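Local coordinates for protein silicatein alpha (Tethya aurantium, PDB 6ZQ3) that belongs to the papain family of cysteine proteases and is associated with the silica spicules of a marine sponge, where it probably promotes silica formation, at residues Q52-I55 with D56-P60. Residues are numbered along the deposited sequence; the frame is centred on the assembly and turned at random.
Sequences QNII and DCSVP
D56 N donates to Q52 O (2.8 Å) in an almost straight i-to-i+4 bond in the last turn of helix 51-57 of the papain-like fold, and the next bond, C57 N to N53 O, is weak. In Q52 the bend at chi2 (53°) carries the amide toward D56, and NE2 donates to the syn side of D56 OD2 (3.1 Å), the amide and carboxylate planes standing 64° apart. Y90 and the S97 amide hold the same carboxylate, while K95 O and R93 N take the glutamine end, so the pair ties the helix to the sequence-distant loop 90-97. Replacing D56 by alanine removes the carboxylate and would probably leave the Y90 hydroxyl, the S97 N-H and Q52 NE2 without this acceptor. One residue on from Q52, N53 ND2 lies 3.4 Å from C57 SG, the sulfur of the disulfide to C99; N53 OD1 accepts from D85 N. At the helix end S58 OG, also bonded to N63, folds back to I54 O (2.8 Å), which S58 N reaches from the opposite face of the carbonyl plane. A water bridges S58 OG (2.7 Å) and I55 O, donating to both.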
ATOM      1  N   GLN A  52      10.265   7.403  -2.605  1.00 40.93           N
ATOM      2  CA  GLN A  52      10.748   8.653  -3.147  1.00 41.55           C
ATOM      3  C   GLN A  52      11.019   8.470  -4.637  1.00 45.49           C
ATOM      4  O   GLN A  52      10.768   9.375  -5.474  1.00 42.39           O
ATOM      5  CB  GLN A  52      12.024   9.033  -2.394  1.00 43.43           C
ATOM      6  CG  GLN A  52      12.567  10.426  -2.696  1.00 45.35           C
ATOM      7  CD  GLN A  52      11.558  11.538  -2.516  1.00 46.73           C
ATOM      8  OE1 GLN A  52      10.775  11.543  -1.575  1.00 49.26           O
ATOM      9  NE2 GLN A  52      11.581  12.503  -3.427  1.00 55.84           N
ATOM     10  N   ASN A  53      11.541   7.281  -4.956  1.00 43.84           N
ATOM     11  CA  ASN A  53      11.808   6.878  -6.340  1.00 46.33           C
ATOM     12  C   ASN A  53      10.546   7.026  -7.171  1.00 47.42           C
ATOM     13  O   ASN A  53      10.583   7.619  -8.242  1.00 51.95           O
ATOM     14  CB  ASN A  53      12.295   5.425  -6.359  1.00 46.18           C
ATOM     15  CG  ASN A  53      12.965   5.046  -7.638  1.00 44.56           C
ATOM     16  OD1 ASN A  53      13.687   4.062  -7.690  1.00 44.49           O
ATOM     17  ND2 ASN A  53      12.732   5.819  -8.681  1.00 48.49           N
ATOM     18  N   ILE A  54       9.435   6.510  -6.646  1.00 46.12           N
ATOM     19  CA  ILE A  54       8.156   6.547  -7.334  1.00 50.65           C
ATOM     20  C   ILE A  54       7.656   7.984  -7.431  1.00 51.51           C
ATOM     21  O   ILE A  54       7.061   8.381  -8.440  1.00 53.57           O
ATOM     22  CB  ILE A  54       7.076   5.710  -6.609  1.00 49.66           C
ATOM     23  CG1 ILE A  54       7.149   4.242  -6.995  1.00 58.36           C
ATOM     24  CG2 ILE A  54       5.693   6.168  -7.001  1.00 50.30           C
ATOM     25  CD1 ILE A  54       8.409   3.552  -6.555  1.00 62.88           C
ATOM     26  N   ILE A  55       7.859   8.756  -6.372  1.00 48.19           N
ATOM     27  CA  ILE A  55       7.386  10.146  -6.373  1.00 51.37           C
ATOM     28  C   ILE A  55       8.134  10.973  -7.406  1.00 46.65           C
ATOM     29  O   ILE A  55       7.508  11.613  -8.252  1.00 40.01           O
ATOM     30  CB  ILE A  55       7.476  10.805  -4.976  1.00 51.65           C
ATOM     31  CG1 ILE A  55       6.342  10.273  -4.102  1.00 51.15           C
ATOM     32  CG2 ILE A  55       7.349  12.320  -5.075  1.00 53.10           C
ATOM     33  CD1 ILE A  55       6.664  10.234  -2.623  1.00 55.25           C
ATOM     34  N   ASP A  56       9.461  10.940  -7.342  1.00 44.98           N
ATOM     35  CA  ASP A  56      10.267  11.685  -8.291  1.00 47.16           C
ATOM     36  C   ASP A  56      10.077  11.285  -9.757  1.00 48.23           C
ATOM     37  O   ASP A  56      10.120  12.165 -10.622  1.00 56.62           O
ATOM     38  CB  ASP A  56      11.752  11.578  -7.944  1.00 47.42           C
ATOM     39  CG  ASP A  56      12.066  12.162  -6.609  1.00 46.87           C
ATOM     40  OD1 ASP A  56      11.218  12.927  -6.090  1.00 44.05           O
ATOM     41  OD2 ASP A  56      13.148  11.857  -6.069  1.00 48.10           O
ATOM     42  N   CYS A  57       9.882   9.999 -10.053  1.00 45.01           N
ATOM     43  CA  CYS A  57      10.101   9.514 -11.445  1.00 46.10           C
ATOM     44  C   CYS A  57       8.874   9.031 -12.205  1.00 46.69           C
ATOM     45  O   CYS A  57       8.972   8.737 -13.387  1.00 50.83           O
ATOM     46  CB  CYS A  57      11.145   8.398 -11.468  1.00 43.53           C
ATOM     47  SG  CYS A  57      12.594   8.710 -10.432  1.00 52.98           S
ATOM     48  N   SER A  58       7.721   8.950 -11.556  1.00 46.33           N
ATOM     49  CA  SER A  58       6.544   8.437 -12.236  1.00 45.92           C
ATOM     50  C   SER A  58       5.603   9.525 -12.760  1.00 45.43           C
ATOM     51  O   SER A  58       4.468   9.227 -13.106  1.00 45.01           O
ATOM     52  CB  SER A  58       5.782   7.469 -11.316  1.00 47.22           C
ATOM     53  OG  SER A  58       5.046   8.158 -10.325  1.00 47.95           O
ATOM     54  N   VAL A  59       6.061  10.773 -12.844  1.00 49.06           N
ATOM     55  CA  VAL A  59       5.204  11.860 -13.380  1.00 50.34           C
ATOM     56  C   VAL A  59       4.779  11.596 -14.825  1.00 51.28           C
ATOM     57  O   VAL A  59       3.624  11.843 -15.170  1.00 55.57           O
ATOM     58  CB  VAL A  59       5.845  13.267 -13.242  1.00 47.36           C
ATOM     59  CG1 VAL A  59       5.063  14.312 -14.023  1.00 48.87           C
ATOM     60  CG2 VAL A  59       5.863  13.665 -11.785  1.00 49.07           C
ATOM     61  N   PRO A  60       5.700  11.079 -15.661  1.00 51.98           N
ATOM     62  CA  PRO A  60       5.353  10.764 -17.038  1.00 50.60           C
ATOM     63  C   PRO A  60       4.474   9.536 -17.217  1.00 55.48           C
ATOM     64  O   PRO A  60       3.958   9.330 -18.329  1.00 54.04           O
ATOM     65  CB  PRO A  60       6.705  10.530 -17.709  1.00 48.62           C
ATOM     66  CG  PRO A  60       7.700  11.199 -16.818  1.00 55.15           C
ATOM     67  CD  PRO A  60       7.155  10.965 -15.443  1.00 55.35           C
TER
HETATM   68  O   HOH W   1       5.002  10.649  -9.309  1.00 44.81           O